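Local atomic coordinates of fervidolysin (PDB entry 1R6V), a protein that degrades keratin into peptides as a calcium-binding, subtilisin-like serine protease, allowing its bacterium to grow on native feathers. Residues E449-V454 / I487-H492; T465-M470 / Y479-P484; G496-F501 / F541-D546. The protein carries 1 engineered substitution. One frame throughout, in Å; residues are numbered along the deposited sequence.

All three contacts lie in the Ig-like beta-sandwich domain. Within this domain the chain first runs through strand 446-455, then turns into the hairpin 466-471/478-481, which interaction 2 closes. On its return as strand 487-494 it pairs with the first strand in interaction 1, whose loop therefore encloses interaction 2. Strand 496-505 follows at once, and interaction 3 closes a separate, later loop when strand 535-543 pairs with it. Interactions 2 and 3 share one sheet, in which strands 466-471 and 496-505 are neighbours. Interaction 1 belongs to the facing sheet: its Phe450 and Phe490 pack on Met470, and Phe450 also meets Ile500, Phe541 and Val543.

Interaction 1: residues E449-V454 / I487-H492; sequences EFQVVV and IARFPH
Phe450 and Val452 pair with Phe490 and Ala488 as the hydrogen-bonded pairs of an antiparallel ladder in the Ig-like beta sandwich. Strand 446-455 is the middle strand of its small sheet, with 487-494 along one edge and 549-553 along the other.

Four backbone bonds join the strands. Phe490 N donates to Phe450 O at 2.8 Å, and the return bond from Phe450 N to Phe490 O is 3.0 Å. Val452 and Ala488 exchange the second pair of bonds. Between these rungs the CA hydrogen of Gln451 points to Ala488 O.

The polar contacts gather on the face of Glu449, Gln451 and Arg489. Arg489 grips Glu449 side-on, with NE and NH2 both on a single oxygen: NH2 reaches the syn lone pair of OE2 at 2.7 Å, whereas NE meets OE2 at 3.1 Å from above the carboxylate plane. That oxygen lies close to the guanidinium plane, but the two flat groups are turned 76° apart. A bend in the Arg489 chain, chi3 74°, swings the guanidinium to the carboxylate. Arg489 NH2 also has a long, weak ion pair with Glu286. Gln451 lies alongside Arg489, its amide turned 83° to the guanidinium; its NE2 comes within 3.2 Å of Arg489 NE, but both are donors.

Apolar contacts occupy both faces. Beside the polar group, Ile487 CG2 rests on Gln451 CD at 3.7 Å, and both Val453 methyls touch Ile487 CG1. The other face, carrying Phe450, Val452, Ala488 and Phe490, is buried against Val468 and Met470 of the opposing sheet. There the two phenylalanines lie side by side, CD2 of Phe450 4.1 Å from CD1 of Phe490, while Val452 CG2 sits 4.1 Å from Phe490 CE1.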
loop_
_atom_site.group_PDB
_atom_site.type_symbol
_atom_site.label_atom_id
_atom_site.label_comp_id
_atom_site.label_asym_id
_atom_site.label_seq_id
_atom_site.Cartn_x
_atom_site.Cartn_y
_atom_site.Cartn_z
ATOM N N GLU A 449 -9.442 13.950 5.160
ATOM C CA GLU A 449 -8.558 13.763 4.025
ATOM C C GLU A 449 -7.703 14.974 3.697
ATOM O O GLU A 449 -8.175 16.113 3.699
ATOM C CB GLU A 449 -9.349 13.376 2.768
ATOM C CG GLU A 449 -8.443 13.145 1.555
ATOM C CD GLU A 449 -9.000 12.116 0.590
ATOM O OE1 GLU A 449 -8.927 10.904 0.894
ATOM O OE2 GLU A 449 -9.523 12.522 -0.463
ATOM N N PHE A 450 -6.429 14.707 3.434
ATOM C CA PHE A 450 -5.482 15.735 3.017
ATOM C C PHE A 450 -4.931 15.208 1.694
ATOM O O PHE A 450 -4.649 14.018 1.581
ATOM C CB PHE A 450 -4.329 15.874 4.021
ATOM C CG PHE A 450 -3.257 16.814 3.568
ATOM C CD1 PHE A 450 -3.531 18.172 3.401
ATOM C CD2 PHE A 450 -1.980 16.334 3.262
ATOM C CE1 PHE A 450 -2.549 19.043 2.929
ATOM C CE2 PHE A 450 -0.987 17.187 2.790
ATOM C CZ PHE A 450 -1.265 18.547 2.620
ATOM N N GLN A 451 -4.799 16.068 0.692
ATOM C CA GLN A 451 -4.247 15.602 -0.585
ATOM C C GLN A 451 -3.112 16.483 -1.047
ATOM O O GLN A 451 -3.093 17.682 -0.767
ATOM C CB GLN A 451 -5.311 15.604 -1.681
ATOM C CG GLN A 451 -6.454 14.624 -1.479
ATOM C CD GLN A 451 -7.379 14.562 -2.683
ATOM O OE1 GLN A 451 -7.510 15.535 -3.427
ATOM N NE2 GLN A 451 -8.033 13.420 -2.873
ATOM N N VAL A 452 -2.148 15.880 -1.739
ATOM C CA VAL A 452 -1.051 16.631 -2.327
ATOM C C VAL A 452 -1.238 16.321 -3.812
ATOM O O VAL A 452 -1.276 15.157 -4.210
ATOM C CB VAL A 452 0.350 16.172 -1.823
ATOM C CG1 VAL A 452 1.450 16.945 -2.570
ATOM C CG2 VAL A 452 0.484 16.456 -0.309
ATOM N N VAL A 453 -1.417 17.366 -4.609
ATOM C CA VAL A 453 -1.630 17.221 -6.046
ATOM C C VAL A 453 -0.422 17.799 -6.771
ATOM O O VAL A 453 -0.172 18.999 -6.687
ATOM C CB VAL A 453 -2.887 17.991 -6.504
ATOM C CG1 VAL A 453 -3.200 17.659 -7.959
ATOM C CG2 VAL A 453 -4.082 17.643 -5.608
ATOM N N VAL A 454 0.324 16.947 -7.474
ATOM C CA VAL A 454 1.524 17.384 -8.209
ATOM C C VAL A 454 1.195 17.400 -9.701
ATOM O O VAL A 454 0.721 16.404 -10.234
ATOM C CB VAL A 454 2.708 16.412 -7.962
ATOM C CG1 VAL A 454 4.002 16.959 -8.594
ATOM C CG2 VAL A 454 2.898 16.192 -6.461
ATOM N N ILE A 487 -2.359 12.813 -7.827
ATOM C CA ILE A 487 -2.811 12.983 -6.455
ATOM C C ILE A 487 -2.303 11.931 -5.483
ATOM O O ILE A 487 -2.343 10.738 -5.771
ATOM C CB ILE A 487 -4.355 13.015 -6.408
ATOM C CG1 ILE A 487 -4.863 14.161 -7.288
ATOM C CG2 ILE A 487 -4.837 13.177 -4.961
ATOM C CD1 ILE A 487 -6.335 14.090 -7.626
ATOM N N ALA A 488 -1.802 12.387 -4.336
ATOM C CA ALA A 488 -1.352 11.489 -3.276
ATOM C C ALA A 488 -2.374 11.823 -2.192
ATOM O O ALA A 488 -2.479 12.979 -1.771
ATOM C CB ALA A 488 0.063 11.842 -2.809
ATOM N N ARG A 489 -3.135 10.820 -1.764
ATOM C CA ARG A 489 -4.191 11.018 -0.777
ATOM C C ARG A 489 -3.793 10.515 0.586
ATOM O O ARG A 489 -3.243 9.421 0.713
ATOM C CB ARG A 489 -5.472 10.277 -1.194
ATOM C CG ARG A 489 -5.938 10.531 -2.614
ATOM C CD ARG A 489 -7.196 9.713 -2.916
ATOM N NE ARG A 489 -8.379 10.261 -2.254
ATOM C CZ ARG A 489 -9.633 9.899 -2.520
ATOM N NH1 ARG A 489 -9.887 8.974 -3.441
ATOM N NH2 ARG A 489 -10.640 10.473 -1.872
ATOM N N PHE A 490 -4.113 11.310 1.608
ATOM C CA PHE A 490 -3.799 10.964 2.990
ATOM C C PHE A 490 -5.078 10.993 3.824
ATOM O O PHE A 490 -5.417 12.023 4.386
ATOM C CB PHE A 490 -2.798 11.978 3.562
ATOM C CG PHE A 490 -1.460 11.948 2.872
ATOM C CD1 PHE A 490 -1.250 12.646 1.688
ATOM C CD2 PHE A 490 -0.423 11.194 3.402
ATOM C CE1 PHE A 490 -0.018 12.592 1.033
ATOM C CE2 PHE A 490 0.813 11.129 2.759
ATOM C CZ PHE A 490 1.013 11.830 1.573
ATOM N N PRO A 491 -5.774 9.855 3.946
ATOM C CA PRO A 491 -7.008 9.849 4.733
ATOM C C PRO A 491 -6.831 9.710 6.227
ATOM O O PRO A 491 -5.950 8.992 6.706
ATOM C CB PRO A 491 -7.793 8.676 4.153
ATOM C CG PRO A 491 -6.719 7.727 3.707
ATOM C CD PRO A 491 -5.589 8.593 3.203
ATOM N N HIS A 492 -7.676 10.430 6.952
ATOM C CA HIS A 492 -7.705 10.342 8.399
ATOM C C HIS A 492 -6.372 10.476 9.105
ATOM O O HIS A 492 -6.117 9.778 10.069
ATOM C CB HIS A 492 -8.394 9.028 8.759
ATOM C CG HIS A 492 -9.800 8.971 8.259
ATOM N ND1 HIS A 492 -10.839 9.587 8.922
ATOM C CD2 HIS A 492 -10.315 8.514 7.093
ATOM C CE1 HIS A 492 -11.931 9.523 8.181
ATOM N NE2 HIS A 492 -11.638 8.879 7.066
#

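Interaction 2: residues T465-M470 / Y479-P484; sequences TVFVSM and YAKTGP
Thr482 locks onto Thr465 and Val466 at the buried end of this contact. Its OG1 accepts a nearly straight bond from Val466 N (2.8 Å, 163° at the hydrogen) and is also hydrogen-bonded to Val463 O. The first torsion of Thr482, chi1 60°, turns the hydroxyl to Val466 N and leaves CG2 packed 3.9 Å from Val466 CB. The Thr482 backbone is held as well: its N donates to Val466 O at 2.8 Å, and its O accepts from Thr465 N at 2.9 Å and is hydrogen-bonded to Tyr275 OH. These bonds belong to the open end of a beta hairpin, strands 466-471 and 478-481. In the hairpin proper Val468 and Ala480 exchange two backbone bonds, and their side chains face Phe490 and the sandwich interior. The other face is looser and partly exposed, with Phe467, Tyr479 and Lys481. Phe467 and Tyr479 lie side by side; Tyr479 OH comes to the ring edge of Phe467, 3.5 Å from CD2, and Tyr479 CE2 lies 4.0 Å from Phe467 CB. Thr465 O sits over the centre of one face of the Phe467 ring. The amine of Lys481 makes a long, weak ion pair with Asp506.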
loop_
_atom_site.group_PDB
_atom_site.type_symbol
_atom_site.label_atom_id
_atom_site.label_comp_id
_atom_site.label_asym_id
_atom_site.label_seq_id
_atom_site.Cartn_x
_atom_site.Cartn_y
_atom_site.Cartn_z
ATOM N N THR A 465 3.560 8.772 -9.789
ATOM C CA THR A 465 4.658 8.148 -9.050
ATOM C C THR A 465 5.619 9.113 -8.368
ATOM O O THR A 465 6.799 8.810 -8.185
ATOM C CB THR A 465 5.477 7.151 -9.931
ATOM O OG1 THR A 465 6.352 7.866 -10.813
ATOM C CG2 THR A 465 4.535 6.277 -10.755
ATOM N N VAL A 466 5.111 10.285 -8.011
ATOM C CA VAL A 466 5.916 11.262 -7.289
ATOM C C VAL A 466 5.763 10.875 -5.818
ATOM O O VAL A 466 4.648 10.598 -5.351
ATOM C CB VAL A 466 5.387 12.688 -7.531
ATOM C CG1 VAL A 466 6.050 13.672 -6.560
ATOM C CG2 VAL A 466 5.684 13.104 -8.973
ATOM N N PHE A 467 6.874 10.825 -5.094
ATOM C CA PHE A 467 6.835 10.459 -3.683
ATOM C C PHE A 467 6.462 11.690 -2.871
ATOM O O PHE A 467 6.913 12.794 -3.166
ATOM C CB PHE A 467 8.201 9.947 -3.214
ATOM C CG PHE A 467 9.068 9.405 -4.326
ATOM C CD1 PHE A 467 9.800 10.268 -5.153
ATOM C CD2 PHE A 467 9.173 8.034 -4.534
ATOM C CE1 PHE A 467 10.624 9.762 -6.175
ATOM C CE2 PHE A 467 9.988 7.517 -5.546
ATOM C CZ PHE A 467 10.716 8.384 -6.367
ATOM N N VAL A 468 5.616 11.501 -1.862
ATOM C CA VAL A 468 5.216 12.614 -1.010
ATOM C C VAL A 468 5.427 12.153 0.417
ATOM O O VAL A 468 4.797 11.201 0.895
ATOM C CB VAL A 468 3.740 13.012 -1.226
ATOM C CG1 VAL A 468 3.362 14.162 -0.273
ATOM C CG2 VAL A 468 3.526 13.455 -2.663
ATOM N N SER A 469 6.332 12.846 1.094
ATOM C CA SER A 469 6.704 12.511 2.453
ATOM C C SER A 469 6.308 13.638 3.400
ATOM O O SER A 469 6.727 14.772 3.203
ATOM C CB SER A 469 8.222 12.302 2.480
ATOM O OG SER A 469 8.677 11.840 3.729
ATOM N N MET A 470 5.485 13.336 4.405
ATOM C CA MET A 470 5.067 14.359 5.375
ATOM C C MET A 470 5.851 14.051 6.638
ATOM O O MET A 470 5.575 13.075 7.321
ATOM C CB MET A 470 3.555 14.282 5.632
ATOM C CG MET A 470 2.708 14.388 4.357
ATOM S SD MET A 470 0.899 14.264 4.610
ATOM C CE MET A 470 0.600 15.819 5.687
ATOM N N TYR A 479 3.458 8.786 4.258
ATOM C CA TYR A 479 4.058 8.646 2.941
ATOM C C TYR A 479 3.039 8.103 1.953
ATOM O O TYR A 479 2.205 7.278 2.311
ATOM C CB TYR A 479 5.257 7.693 3.029
ATOM C CG TYR A 479 5.869 7.303 1.693
ATOM C CD1 TYR A 479 5.348 6.242 0.944
ATOM C CD2 TYR A 479 6.967 7.989 1.184
ATOM C CE1 TYR A 479 5.914 5.878 -0.285
ATOM C CE2 TYR A 479 7.540 7.631 -0.045
ATOM C CZ TYR A 479 7.008 6.579 -0.770
ATOM O OH TYR A 479 7.573 6.241 -1.983
ATOM N N ALA A 480 3.102 8.581 0.718
ATOM C CA ALA A 480 2.217 8.106 -0.343
ATOM C C ALA A 480 2.803 8.498 -1.688
ATOM O O ALA A 480 3.588 9.436 -1.793
ATOM C CB ALA A 480 0.822 8.698 -0.200
ATOM N N LYS A 481 2.412 7.779 -2.725
ATOM C CA LYS A 481 2.900 8.075 -4.065
ATOM C C LYS A 481 1.746 8.618 -4.901
ATOM O O LYS A 481 0.615 8.144 -4.785
ATOM C CB LYS A 481 3.441 6.794 -4.681
ATOM C CG LYS A 481 4.520 6.157 -3.826
ATOM C CD LYS A 481 4.983 4.821 -4.377
ATOM C CE LYS A 481 6.020 4.997 -5.463
ATOM N NZ LYS A 481 6.559 3.672 -5.895
ATOM N N THR A 482 2.012 9.599 -5.755
ATOM C CA THR A 482 0.927 10.140 -6.563
ATOM C C THR A 482 0.454 9.115 -7.582
ATOM O O THR A 482 1.248 8.333 -8.103
ATOM C CB THR A 482 1.327 11.441 -7.308
ATOM O OG1 THR A 482 2.425 11.176 -8.188
ATOM C CG2 THR A 482 1.719 12.545 -6.306
ATOM N N GLY A 483 -0.849 9.123 -7.847
ATOM C CA GLY A 483 -1.417 8.205 -8.820
ATOM C C GLY A 483 -1.393 8.832 -10.204
ATOM O O GLY A 483 -0.776 9.888 -10.402
ATOM N N PRO A 484 -2.071 8.221 -11.187
ATOM C CA PRO A 484 -2.095 8.759 -12.550
ATOM C C PRO A 484 -2.564 10.204 -12.685
ATOM O O PRO A 484 -2.220 10.883 -13.658
ATOM C CB PRO A 484 -3.012 7.788 -13.290
ATOM C CG PRO A 484 -3.948 7.318 -12.217
ATOM C CD PRO A 484 -2.999 7.081 -11.058
#

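Interaction 3: residues G496-F501 / F541-D546; sequences GTYDIF and FGVSPD
Val543 N donates to Gly496 O in a short, nearly straight bond, 2.7 Å with 175° at the hydrogen, and Gly496 N answers to Val543 O at 2.8 Å. Gly496 O is also approached by the CA of Gly542. The next hydrogen-bonded pair is less even: Tyr498 N reaches Phe541 O almost in line, 2.8 Å, whereas Phe541 N meets Tyr498 O at 2.7 Å but with a bent angle of 141°. Gly496 itself has a backbone shape in which a CB would crowd the preceding carbonyl. These pairs place strand 535-543 antiparallel at the edge of a four-stranded sheet of the Ig-like sandwich, next to strand 496-505. On the inward face Tyr498 crosses Val543 at a slant, CD1 being 3.9 Å from CG2 of Val543, and the tyrosine OH is hydrogen-bonded to Asp494 O. Met470 touches both Tyr498 and Val543. Farther along, Ile500 turns toward Phe541 and lays its CD1 3.7 Å from Phe541 CD2; CG of Phe541 lies opposite the backbone N (chi1 -175°), which sets the ring beside that methyl. Beyond the strand end the chain leaves through an ST turn, where Ser544 OG accepts from Asp546 N at 3.2 Å.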
loop_
_atom_site.group_PDB
_atom_site.type_symbol
_atom_site.label_atom_id
_atom_site.label_comp_id
_atom_site.label_asym_id
_atom_site.label_seq_id
_atom_site.Cartn_x
_atom_site.Cartn_y
_atom_site.Cartn_z
ATOM N N GLY A 496 -2.142 19.423 11.828
ATOM C CA GLY A 496 -0.929 19.935 12.437
ATOM C C GLY A 496 0.098 20.423 11.432
ATOM O O GLY A 496 -0.173 20.519 10.233
ATOM N N THR A 497 1.296 20.703 11.924
ATOM C CA THR A 497 2.376 21.218 11.091
ATOM C C THR A 497 3.345 20.132 10.637
ATOM O O THR A 497 3.831 19.329 11.441
ATOM C CB THR A 497 3.159 22.310 11.866
ATOM O OG1 THR A 497 2.245 23.328 12.315
ATOM C CG2 THR A 497 4.219 22.932 10.983
ATOM N N TYR A 498 3.616 20.119 9.332
ATOM C CA TYR A 498 4.518 19.152 8.725
ATOM C C TYR A 498 5.493 19.794 7.767
ATOM O O TYR A 498 5.225 20.851 7.215
ATOM C CB TYR A 498 3.768 18.143 7.863
ATOM C CG TYR A 498 2.738 17.322 8.574
ATOM C CD1 TYR A 498 1.470 17.833 8.821
ATOM C CD2 TYR A 498 3.017 16.005 8.955
ATOM C CE1 TYR A 498 0.499 17.047 9.421
ATOM C CE2 TYR A 498 2.055 15.215 9.553
ATOM C CZ TYR A 498 0.797 15.746 9.778
ATOM O OH TYR A 498 -0.173 14.951 10.321
ATOM N N ASP A 499 6.570 19.075 7.554
ATOM C CA ASP A 499 7.551 19.489 6.571
ATOM C C ASP A 499 7.236 18.470 5.486
ATOM O O ASP A 499 7.391 17.277 5.699
ATOM C CB ASP A 499 8.972 19.290 7.075
ATOM C CG ASP A 499 9.376 20.347 8.075
ATOM O OD1 ASP A 499 8.694 21.394 8.152
ATOM O OD2 ASP A 499 10.382 20.134 8.772
ATOM N N ILE A 500 6.805 18.955 4.354
ATOM C CA ILE A 500 6.401 18.074 3.262
ATOM C C ILE A 500 7.400 18.111 2.114
ATOM O O ILE A 500 7.686 19.178 1.569
ATOM C CB ILE A 500 4.994 18.479 2.749
ATOM C CG1 ILE A 500 3.976 18.390 3.893
ATOM C CG2 ILE A 500 4.552 17.537 1.631
ATOM C CD1 ILE A 500 2.562 18.835 3.515
ATOM N N PHE A 501 7.927 16.938 1.763
ATOM C CA PHE A 501 8.898 16.804 0.678
ATOM C C PHE A 501 8.282 15.995 -0.453
ATOM O O PHE A 501 7.672 14.963 -0.216
ATOM C CB PHE A 501 10.168 16.122 1.192
ATOM C CG PHE A 501 10.801 16.841 2.350
ATOM C CD1 PHE A 501 10.363 16.614 3.653
ATOM C CD2 PHE A 501 11.810 17.776 2.137
ATOM C CE1 PHE A 501 10.921 17.307 4.726
ATOM C CE2 PHE A 501 12.372 18.474 3.204
ATOM C CZ PHE A 501 11.927 18.239 4.498
ATOM N N PHE A 541 4.299 23.380 6.816
ATOM C CA PHE A 541 3.006 23.458 6.152
ATOM C C PHE A 541 1.953 23.000 7.156
ATOM O O PHE A 541 2.115 21.968 7.795
ATOM C CB PHE A 541 2.949 22.550 4.918
ATOM C CG PHE A 541 1.670 22.682 4.141
ATOM C CD1 PHE A 541 1.531 23.662 3.156
ATOM C CD2 PHE A 541 0.591 21.854 4.416
ATOM C CE1 PHE A 541 0.330 23.806 2.461
ATOM C CE2 PHE A 541 -0.605 21.990 3.732
ATOM C CZ PHE A 541 -0.740 22.970 2.749
ATOM N N GLY A 542 0.882 23.771 7.281
ATOM C CA GLY A 542 -0.166 23.428 8.229
ATOM C C GLY A 542 -1.326 22.676 7.608
ATOM O O GLY A 542 -1.967 23.149 6.673
ATOM N N VAL A 543 -1.592 21.489 8.133
ATOM C CA VAL A 543 -2.697 20.679 7.641
ATOM C C VAL A 543 -3.841 20.813 8.640
ATOM O O VAL A 543 -3.618 20.729 9.839
ATOM C CB VAL A 543 -2.271 19.201 7.513
ATOM C CG1 VAL A 543 -3.497 18.319 7.240
ATOM C CG2 VAL A 543 -1.262 19.067 6.370
ATOM N N SER A 544 -5.055 21.040 8.144
ATOM C CA SER A 544 -6.222 21.189 9.017
ATOM C C SER A 544 -7.478 21.156 8.163
ATOM O O SER A 544 -7.398 21.078 6.952
ATOM C CB SER A 544 -6.160 22.532 9.738
ATOM O OG SER A 544 -6.433 23.585 8.825
ATOM N N PRO A 545 -8.661 21.224 8.788
ATOM C CA PRO A 545 -9.871 21.199 7.965
ATOM C C PRO A 545 -9.985 22.408 7.032
ATOM O O PRO A 545 -10.780 22.401 6.095
ATOM C CB PRO A 545 -10.997 21.117 9.002
ATOM C CG PRO A 545 -10.395 21.691 10.234
ATOM C CD PRO A 545 -8.983 21.171 10.221
ATOM N N ASP A 546 -9.178 23.435 7.287
ATOM C CA ASP A 546 -9.171 24.655 6.473
ATOM C C ASP A 546 -8.062 24.615 5.430
ATOM O O ASP A 546 -7.961 25.502 4.585
ATOM C CB ASP A 546 -8.948 25.880 7.354
ATOM C CG ASP A 546 -10.040 26.067 8.369
ATOM O OD1 ASP A 546 -9.728 26.524 9.488
ATOM O OD2 ASP A 546 -11.208 25.766 8.044
#